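Local structure of DNA repair protein RecO (Deinococcus radiodurans, 1W3S) at residues 80-85 with 123-128; 134-139 with 196-201; 9-14 with 53-58. The protein probably takes part in DNA repair and in recombination by the RecF pathway, and carries a bound zinc ion. All blocks are in the same frame, centred on the assembly; numbering follows the deposited sequence.

The three contacts differ in chemistry with their place in the fold. Contact 3, the most buried of the three, closes the OB-fold sheet with backbone hydrogen bonds between strands 5-17 and 55-61. Contacts 1 and 2 are only partly buried and rely on apolar side chains with a polar margin. Contact 1 sets the linker turn against the end of helix 110-125, and contact 2 packs the next helix, 129-143, against the start of helix 198-203. Contacts 1 and 3 meet directly, Leu83 CD1 lying 3.8 Å from Phe53 CB, which joins turn to sheet. Contact 2 touches neither, and its nearest atoms are about 11 Å from those of contact 3.

Contact 1 (80-85 with 123-128); sequences LPTLAE and VAHQPD
Leu83 and Ala124 form the apolar centre where a short 3-10 turn, 81-84, sits against the last turn of helix 110-125. The turn belongs to the linker that leads from the OB-fold sheet, through strand 69-78, into the helical part of the chain. Leu83 sends CD2 to the methyl of Ala124, 3.5 Å from CB, and the same branch reaches CG1 of Val123 at 3.9 Å. With CG opposite the carbonyl carbon (chi1 -57°) and an extended second torsion, the leucine can lay this branch along two consecutive helix residues, while the side chain also touches Ala92 of helix 86-101. Ala124 is thus the point on which the segment converges: Leu80, just ahead of the turn, brings its CB within 4.0 Å of Ala124 CB, and CG2 of Thr82 lies 3.7 Å from that same methyl.

Farther out, Leu80 and His125 cross at about a right angle. The branch CD2 of Leu80 approaches NE2 of His125 at 3.3 Å, a tight and oblique approach. The imidazole in turn has the methyl of Ala124 over the centre of one face, so that it lies folded back across its own helix end.

The polar edge gathers round carbonyls at the end of the helix. OG1 of Thr82 is modelled as donating to Ala124 O at 2.4 Å, an implausibly short separation, so this bond is doubtful as it stands. Beside it lies Arg88 of helix 86-101. Glu85 is the N-cap residue of that helix, and its OE1 forms a salt bridge with Arg88 NE. The same guanidinium turns its NH1 to the helix end, donating to both Val123 O and Gln126 O.

Contact 2 (134-139 with 196-201); sequences LVMSYK and RTVRAS
Val135 and Ser201 make the close-packed side of a contact in which helix 129-143 receives the first turn of helix 198-203, within the helical C-terminal part of RecO. The two branches of the valine straddle the serine: CG1 and CG2 of Val135 each lie 3.8 Å from CB of Ser201. Next to this pair, Met136 crosses Val198 at about a right angle. Its chain bends at the second torsion (chi2 -53°) and again at the third, which swings the thioether out from its helix to the isopropyl group of Val198. There SD of Met136 rests 3.7 Å from CG2 of Val198, and the methyl CE of Met136 leans on CG1 of Val198 at 3.8 Å. Leu115, Ala118 and Ser119 of helix 110-125 also touch the methionine, which is therefore shared between two helix packings.

Toward solvent the contact is made by one long chain and not by a packed cluster. Lys139, partly exposed, runs a bent chain past the residues that lead into the short helix, and its NZ stands 3.2 Å from Arg196 O. The ammonium group is also near the start of that helix, whose local field would probably be unfavourable to it, while the carbonyl of Arg196 would be expected to offset this. The guanidinium of Arg196 itself turns to another partner, a salt bridge from NH2 to Asp188.

The start of the short helix is also capped from within. Thr197 is the N-cap, accepting from Ala200 N at OG1 (3.0 Å). Its carbonyl is held twice by one residue: Ser201 N and Ser201 OG, each 3.2 Å from Thr197 O, reach that oxygen from opposite faces of the carbonyl plane.

Contact 3 (9-14 with 53-58); sequences SGIVIR and FHHVGV
Gly10 O is gripped from strand 55-61 by the amide of Val56, whose N lies 2.7 Å away nearly along the C=O axis, and by a CA-H...O contact from His55. The same oxygen lies over one face of the His55 ring, offset toward its rim. Val56 O accepts in return from Gly10 N at 2.9 Å, completing an antiparallel hydrogen-bonded pair between non-hydrogen-bonded pairs, Ser9 with Gly57 and Ile11 with His55. This pairing joins the first strand to the fourth and closes the five-stranded sheet of the OB fold.

Beyond the bridges, Val12 N donates to His54 O and Val12 O accepts from Phe53 N at 2.8 Å. The imidazole of His55, with CG opposite the backbone N (chi1 -176°), reaches back across Gly10 toward Ser9. Ile11 meets it at about a right angle, CG1 standing 3.6 Å from ND1 of His55, and carries on to Phe116 and Leu120 of helix 110-125.

The seam is therefore held mainly by main-chain bonds, which fix the strand register, while the side chains of Ile11 and Phe53 tie the closed sheet to the helices beside it.

Contact 1 (80-85 with 123-128)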
loop_
_atom_site.group_PDB
_atom_site.type_symbol
_atom_site.label_atom_id
_atom_site.label_comp_id
_atom_site.label_asym_id
_atom_site.label_seq_id
_atom_site.Cartn_x
_atom_site.Cartn_y
_atom_site.Cartn_z
ATOM N N LEU A 80 16.709 -4.083 1.297
ATOM C CA LEU A 80 16.501 -4.741 0.006
ATOM C C LEU A 80 17.235 -3.936 -1.066
ATOM O O LEU A 80 16.658 -3.041 -1.669
ATOM C CB LEU A 80 14.996 -4.850 -0.300
ATOM C CG LEU A 80 14.206 -5.719 0.698
ATOM C CD1 LEU A 80 12.719 -5.393 0.681
ATOM C CD2 LEU A 80 14.422 -7.195 0.433
ATOM N N PRO A 81 18.511 -4.238 -1.296
ATOM C CA PRO A 81 19.354 -3.431 -2.202
ATOM C C PRO A 81 18.882 -3.395 -3.679
ATOM O O PRO A 81 19.202 -2.486 -4.450
ATOM C CB PRO A 81 20.727 -4.108 -2.094
ATOM C CG PRO A 81 20.459 -5.451 -1.550
ATOM C CD PRO A 81 19.250 -5.359 -0.704
ATOM N N THR A 82 18.139 -4.432 -4.015
ATOM C CA THR A 82 17.475 -4.632 -5.309
ATOM C C THR A 82 16.367 -3.599 -5.630
ATOM O O THR A 82 15.952 -3.483 -6.775
ATOM C CB THR A 82 16.919 -6.101 -5.357
ATOM O OG1 THR A 82 15.576 -6.087 -5.819
ATOM C CG2 THR A 82 16.717 -6.708 -3.921
ATOM N N LEU A 83 15.902 -2.843 -4.637
ATOM C CA LEU A 83 14.984 -1.715 -4.892
ATOM C C LEU A 83 15.712 -0.486 -5.472
ATOM O O LEU A 83 15.097 0.535 -5.719
ATOM C CB LEU A 83 14.221 -1.317 -3.624
ATOM C CG LEU A 83 13.391 -2.417 -2.925
ATOM C CD1 LEU A 83 12.676 -1.871 -1.687
ATOM C CD2 LEU A 83 12.379 -3.071 -3.865
ATOM N N ALA A 84 17.023 -0.607 -5.676
ATOM C CA ALA A 84 17.816 0.347 -6.427
ATOM C C ALA A 84 17.492 0.325 -7.931
ATOM O O ALA A 84 17.841 1.262 -8.651
ATOM C CB ALA A 84 19.278 0.048 -6.225
ATOM N N GLU A 85 16.846 -0.740 -8.403
ATOM C CA GLU A 85 16.458 -0.837 -9.797
ATOM C C GLU A 85 15.250 0.056 -9.999
ATOM O O GLU A 85 14.237 -0.142 -9.322
ATOM C CB GLU A 85 16.119 -2.282 -10.174
ATOM C CG GLU A 85 17.240 -3.263 -9.822
ATOM C CD GLU A 85 16.916 -4.697 -10.173
ATOM O OE1 GLU A 85 15.854 -4.946 -10.800
ATOM O OE2 GLU A 85 17.741 -5.576 -9.830
ATOM N N VAL A 123 8.198 -7.176 -4.458
ATOM C CA VAL A 123 8.643 -6.183 -5.420
ATOM C C VAL A 123 10.149 -6.303 -5.696
ATOM O O VAL A 123 10.564 -6.176 -6.841
ATOM C CB VAL A 123 8.263 -4.746 -4.961
ATOM C CG1 VAL A 123 9.020 -3.683 -5.750
ATOM C CG2 VAL A 123 6.752 -4.541 -5.079
ATOM N N ALA A 124 10.944 -6.545 -4.654
ATOM C CA ALA A 124 12.405 -6.592 -4.767
ATOM C C ALA A 124 12.909 -7.849 -5.444
ATOM O O ALA A 124 13.910 -7.816 -6.169
ATOM C CB ALA A 124 13.048 -6.493 -3.386
ATOM N N HIS A 125 12.234 -8.966 -5.184
ATOM C CA HIS A 125 12.781 -10.281 -5.490
ATOM C C HIS A 125 12.142 -11.010 -6.660
ATOM O O HIS A 125 12.702 -11.982 -7.138
ATOM C CB HIS A 125 12.643 -11.184 -4.272
ATOM C CG HIS A 125 13.454 -10.752 -3.099
ATOM N ND1 HIS A 125 14.827 -10.615 -3.156
ATOM C CD2 HIS A 125 13.090 -10.449 -1.830
ATOM C CE1 HIS A 125 15.271 -10.231 -1.972
ATOM N NE2 HIS A 125 14.237 -10.122 -1.152
ATOM N N GLN A 126 10.978 -10.584 -7.132
ATOM C CA GLN A 126 10.283 -11.403 -8.132
ATOM C C GLN A 126 10.283 -10.893 -9.575
ATOM O O GLN A 126 10.455 -9.711 -9.808
ATOM C CB GLN A 126 8.895 -11.788 -7.604
ATOM C CG GLN A 126 8.903 -13.297 -7.203
ATOM C CD GLN A 126 7.980 -13.615 -6.104
ATOM O OE1 GLN A 126 7.104 -12.820 -5.792
ATOM N NE2 GLN A 126 8.164 -14.770 -5.488
ATOM N N PRO A 127 10.131 -11.796 -10.549
ATOM C CA PRO A 127 10.188 -11.428 -11.971
ATOM C C PRO A 127 9.187 -10.345 -12.374
ATOM O O PRO A 127 9.481 -9.560 -13.271
ATOM C CB PRO A 127 9.815 -12.730 -12.688
ATOM C CG PRO A 127 10.127 -13.790 -11.762
ATOM C CD PRO A 127 9.862 -13.238 -10.393
ATOM N N ASP A 128 8.027 -10.324 -11.706
ATOM C CA ASP A 128 6.911 -9.435 -12.038
ATOM C C ASP A 128 6.520 -8.555 -10.841
ATOM O O ASP A 128 5.586 -8.882 -10.103
ATOM C CB ASP A 128 5.704 -10.276 -12.481
ATOM C CG ASP A 128 4.758 -9.514 -13.409
ATOM O OD1 ASP A 128 4.628 -8.269 -13.322
ATOM O OD2 ASP A 128 4.095 -10.108 -14.280
#

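Contact 2 (134-139 with 196-201)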
loop_
_atom_site.group_PDB
_atom_site.type_symbol
_atom_site.label_atom_id
_atom_site.label_comp_id
_atom_site.label_asym_id
_atom_site.label_seq_id
_atom_site.Cartn_x
_atom_site.Cartn_y
_atom_site.Cartn_z
ATOM N N LEU A 134 -0.045 -4.991 -7.649
ATOM C CA LEU A 134 -1.493 -5.121 -7.782
ATOM C C LEU A 134 -2.093 -6.046 -6.753
ATOM O O LEU A 134 -3.063 -5.688 -6.086
ATOM C CB LEU A 134 -1.873 -5.642 -9.177
ATOM C CG LEU A 134 -2.007 -4.591 -10.265
ATOM C CD1 LEU A 134 -2.177 -5.257 -11.617
ATOM C CD2 LEU A 134 -3.175 -3.652 -9.958
ATOM N N VAL A 135 -1.540 -7.247 -6.649
ATOM C CA VAL A 135 -2.060 -8.210 -5.694
ATOM C C VAL A 135 -2.073 -7.596 -4.308
ATOM O O VAL A 135 -3.101 -7.616 -3.628
ATOM C CB VAL A 135 -1.261 -9.528 -5.682
ATOM C CG1 VAL A 135 -1.628 -10.385 -4.467
ATOM C CG2 VAL A 135 -1.519 -10.304 -6.963
ATOM N N MET A 136 -0.936 -7.027 -3.913
ATOM C CA MET A 136 -0.770 -6.466 -2.567
ATOM C C MET A 136 -1.629 -5.239 -2.295
ATOM O O MET A 136 -2.015 -5.020 -1.164
ATOM C CB MET A 136 0.704 -6.144 -2.312
ATOM C CG MET A 136 1.597 -7.391 -2.338
ATOM S SD MET A 136 1.025 -8.693 -1.233
ATOM C CE MET A 136 2.577 -9.250 -0.515
ATOM N N SER A 137 -1.929 -4.443 -3.310
ATOM C CA SER A 137 -2.810 -3.294 -3.117
ATOM C C SER A 137 -4.237 -3.740 -2.784
ATOM O O SER A 137 -4.875 -3.156 -1.922
ATOM C CB SER A 137 -2.827 -2.406 -4.360
ATOM O OG SER A 137 -1.541 -1.918 -4.684
ATOM N N TYR A 138 -4.743 -4.767 -3.467
ATOM C CA TYR A 138 -6.083 -5.309 -3.154
ATOM C C TYR A 138 -6.096 -6.035 -1.823
ATOM O O TYR A 138 -7.108 -6.020 -1.120
ATOM C CB TYR A 138 -6.616 -6.218 -4.277
ATOM C CG TYR A 138 -7.196 -5.405 -5.422
ATOM C CD1 TYR A 138 -8.541 -5.049 -5.436
ATOM C CD2 TYR A 138 -6.382 -4.943 -6.465
ATOM C CE1 TYR A 138 -9.070 -4.277 -6.460
ATOM C CE2 TYR A 138 -6.900 -4.166 -7.489
ATOM C CZ TYR A 138 -8.245 -3.834 -7.477
ATOM O OH TYR A 138 -8.769 -3.073 -8.491
ATOM N N LYS A 139 -4.977 -6.656 -1.458
ATOM C CA LYS A 139 -4.882 -7.331 -0.173
ATOM C C LYS A 139 -4.782 -6.309 0.974
ATOM O O LYS A 139 -5.372 -6.491 2.034
ATOM C CB LYS A 139 -3.707 -8.313 -0.172
ATOM C CG LYS A 139 -3.952 -9.556 0.684
ATOM C CD LYS A 139 -4.768 -10.647 -0.036
ATOM C CE LYS A 139 -5.450 -11.590 0.976
ATOM N NZ LYS A 139 -4.490 -12.525 1.664
ATOM N N ARG A 196 -8.368 -14.429 -1.251
ATOM C CA ARG A 196 -7.395 -15.538 -1.292
ATOM C C ARG A 196 -5.959 -15.113 -1.021
ATOM O O ARG A 196 -5.636 -13.921 -1.009
ATOM C CB ARG A 196 -7.500 -16.398 -2.559
ATOM C CG ARG A 196 -7.287 -15.753 -3.905
ATOM C CD ARG A 196 -7.938 -16.613 -4.994
ATOM N NE ARG A 196 -7.890 -16.036 -6.334
ATOM C CZ ARG A 196 -8.590 -16.495 -7.370
ATOM N NH1 ARG A 196 -9.398 -17.537 -7.238
ATOM N NH2 ARG A 196 -8.491 -15.906 -8.550
ATOM N N THR A 197 -5.108 -16.107 -0.788
ATOM C CA THR A 197 -3.762 -15.849 -0.309
ATOM C C THR A 197 -2.959 -15.035 -1.311
ATOM O O THR A 197 -3.227 -15.032 -2.522
ATOM C CB THR A 197 -2.994 -17.150 0.004
ATOM O OG1 THR A 197 -2.866 -17.945 -1.182
ATOM C CG2 THR A 197 -3.740 -18.023 1.001
ATOM N N VAL A 198 -1.977 -14.327 -0.766
ATOM C CA VAL A 198 -0.957 -13.647 -1.549
ATOM C C VAL A 198 -0.334 -14.631 -2.546
ATOM O O VAL A 198 -0.255 -14.351 -3.739
ATOM C CB VAL A 198 0.107 -13.058 -0.589
ATOM C CG1 VAL A 198 1.404 -12.749 -1.300
ATOM C CG2 VAL A 198 -0.445 -11.831 0.108
ATOM N N ARG A 199 0.064 -15.798 -2.044
ATOM C CA ARG A 199 0.731 -16.810 -2.849
ATOM C C ARG A 199 -0.133 -17.340 -3.988
ATOM O O ARG A 199 0.352 -17.497 -5.093
ATOM C CB ARG A 199 1.170 -17.984 -1.964
ATOM C CG ARG A 199 2.269 -18.850 -2.566
ATOM C CD ARG A 199 2.920 -19.803 -1.562
ATOM N NE ARG A 199 3.692 -20.849 -2.226
ATOM C CZ ARG A 199 4.119 -21.967 -1.648
ATOM N NH1 ARG A 199 3.854 -22.222 -0.376
ATOM N NH2 ARG A 199 4.817 -22.845 -2.346
ATOM N N ALA A 200 -1.402 -17.641 -3.725
ATOM C CA ALA A 200 -2.276 -18.181 -4.771
ATOM C C ALA A 200 -2.436 -17.176 -5.901
ATOM O O ALA A 200 -2.369 -17.542 -7.084
ATOM C CB ALA A 200 -3.633 -18.554 -4.206
ATOM N N SER A 201 -2.642 -15.913 -5.524
ATOM C CA SER A 201 -2.761 -14.813 -6.489
ATOM C C SER A 201 -1.452 -14.578 -7.244
ATOM O O SER A 201 -1.476 -14.229 -8.422
ATOM C CB SER A 201 -3.205 -13.520 -5.794
ATOM O OG SER A 201 -4.449 -13.682 -5.122
#

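Contact 3 (9-14 with 53-58)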
loop_
_atom_site.group_PDB
_atom_site.type_symbol
_atom_site.label_atom_id
_atom_site.label_comp_id
_atom_site.label_asym_id
_atom_site.label_seq_id
_atom_site.Cartn_x
_atom_site.Cartn_y
_atom_site.Cartn_z
ATOM N N SER A 9 10.169 -0.812 15.730
ATOM C CA SER A 9 10.788 -1.363 14.539
ATOM C C SER A 9 9.815 -1.193 13.407
ATOM O O SER A 9 8.617 -1.398 13.584
ATOM C CB SER A 9 11.149 -2.832 14.723
ATOM O OG SER A 9 12.506 -2.964 15.124
ATOM N N GLY A 10 10.337 -0.795 12.252
ATOM C CA GLY A 10 9.506 -0.580 11.085
ATOM C C GLY A 10 10.258 -0.186 9.830
ATOM O O GLY A 10 11.490 -0.114 9.799
ATOM N N ILE A 11 9.480 0.086 8.788
ATOM C CA ILE A 11 10.025 0.409 7.484
ATOM C C ILE A 11 9.759 1.876 7.164
ATOM O O ILE A 11 8.631 2.339 7.279
ATOM C CB ILE A 11 9.412 -0.512 6.437
ATOM C CG1 ILE A 11 9.895 -1.940 6.663
ATOM C CG2 ILE A 11 9.735 -0.043 5.005
ATOM C CD1 ILE A 11 8.931 -2.984 6.096
ATOM N N VAL A 12 10.817 2.578 6.761
ATOM C CA VAL A 12 10.726 3.956 6.301
ATOM C C VAL A 12 9.933 3.998 4.984
ATOM O O VAL A 12 10.330 3.385 4.003
ATOM C CB VAL A 12 12.136 4.574 6.060
ATOM C CG1 VAL A 12 12.021 5.996 5.542
ATOM C CG2 VAL A 12 12.991 4.527 7.332
ATOM N N ILE A 13 8.801 4.694 4.991
ATOM C CA ILE A 13 7.967 4.851 3.802
ATOM C C ILE A 13 7.884 6.294 3.315
ATOM O O ILE A 13 7.252 6.572 2.285
ATOM C CB ILE A 13 6.551 4.304 4.048
ATOM C CG1 ILE A 13 5.824 5.116 5.128
ATOM C CG2 ILE A 13 6.617 2.815 4.389
ATOM C CD1 ILE A 13 4.319 5.016 5.007
ATOM N N ARG A 14 8.502 7.207 4.056
ATOM C CA ARG A 14 8.630 8.594 3.631
ATOM C C ARG A 14 9.838 9.203 4.314
ATOM O O ARG A 14 10.072 8.976 5.495
ATOM C CB ARG A 14 7.377 9.379 3.986
ATOM C CG ARG A 14 7.216 10.677 3.212
ATOM C CD ARG A 14 6.014 11.486 3.695
ATOM N NE ARG A 14 5.115 11.869 2.607
ATOM C CZ ARG A 14 4.252 11.042 1.996
ATOM N NH1 ARG A 14 4.155 9.758 2.353
ATOM N NH2 ARG A 14 3.480 11.508 1.009
ATOM N N PHE A 53 12.581 2.768 2.534
ATOM C CA PHE A 53 12.307 1.327 2.453
ATOM C C PHE A 53 13.219 0.449 3.298
ATOM O O PHE A 53 13.180 -0.761 3.152
ATOM C CB PHE A 53 12.347 0.804 1.007
ATOM C CG PHE A 53 11.622 1.659 0.010
ATOM C CD1 PHE A 53 10.342 2.130 0.264
ATOM C CD2 PHE A 53 12.214 1.963 -1.206
ATOM C CE1 PHE A 53 9.669 2.915 -0.681
ATOM C CE2 PHE A 53 11.545 2.739 -2.165
ATOM C CZ PHE A 53 10.287 3.221 -1.900
ATOM N N HIS A 54 14.041 1.032 4.164
ATOM C CA HIS A 54 14.863 0.247 5.078
ATOM C C HIS A 54 14.023 -0.215 6.242
ATOM O O HIS A 54 13.198 0.536 6.731
ATOM C CB HIS A 54 16.044 1.067 5.587
ATOM C CG HIS A 54 17.185 1.132 4.623
ATOM N ND1 HIS A 54 18.457 1.496 4.999
ATOM C CD2 HIS A 54 17.250 0.849 3.302
ATOM C CE1 HIS A 54 19.258 1.440 3.950
ATOM N NE2 HIS A 54 18.548 1.056 2.906
ATOM N N HIS A 55 14.216 -1.457 6.674
ATOM C CA HIS A 55 13.613 -1.907 7.913
ATOM C C HIS A 55 14.571 -1.525 9.025
ATOM O O HIS A 55 15.727 -1.918 9.033
ATOM C CB HIS A 55 13.319 -3.406 7.928
ATOM C CG HIS A 55 12.620 -3.854 9.176
ATOM N ND1 HIS A 55 11.270 -4.139 9.227
ATOM C CD2 HIS A 55 13.082 -4.016 10.438
ATOM C CE1 HIS A 55 10.938 -4.474 10.462
ATOM N NE2 HIS A 55 12.021 -4.413 11.215
ATOM N N VAL A 56 14.057 -0.773 9.984
ATOM C CA VAL A 56 14.885 -0.011 10.901
ATOM C C VAL A 56 14.392 -0.203 12.339
ATOM O O VAL A 56 13.204 -0.410 12.564
ATOM C CB VAL A 56 14.874 1.483 10.441
ATOM C CG1 VAL A 56 14.361 2.426 11.522
ATOM C CG2 VAL A 56 16.223 1.887 9.913
ATOM N N GLY A 57 15.324 -0.181 13.290
ATOM C CA GLY A 57 14.999 -0.187 14.725
ATOM C C GLY A 57 15.343 1.154 15.353
ATOM O O GLY A 57 16.480 1.621 15.244
ATOM N N VAL A 58 14.360 1.797 15.976
ATOM C CA VAL A 58 14.576 3.123 16.568
ATOM C C VAL A 58 14.162 3.237 18.034
ATOM O O VAL A 58 13.202 2.602 18.490
ATOM C CB VAL A 58 13.847 4.263 15.809
ATOM C CG1 VAL A 58 14.363 4.381 14.411
ATOM C CG2 VAL A 58 12.333 4.080 15.820
#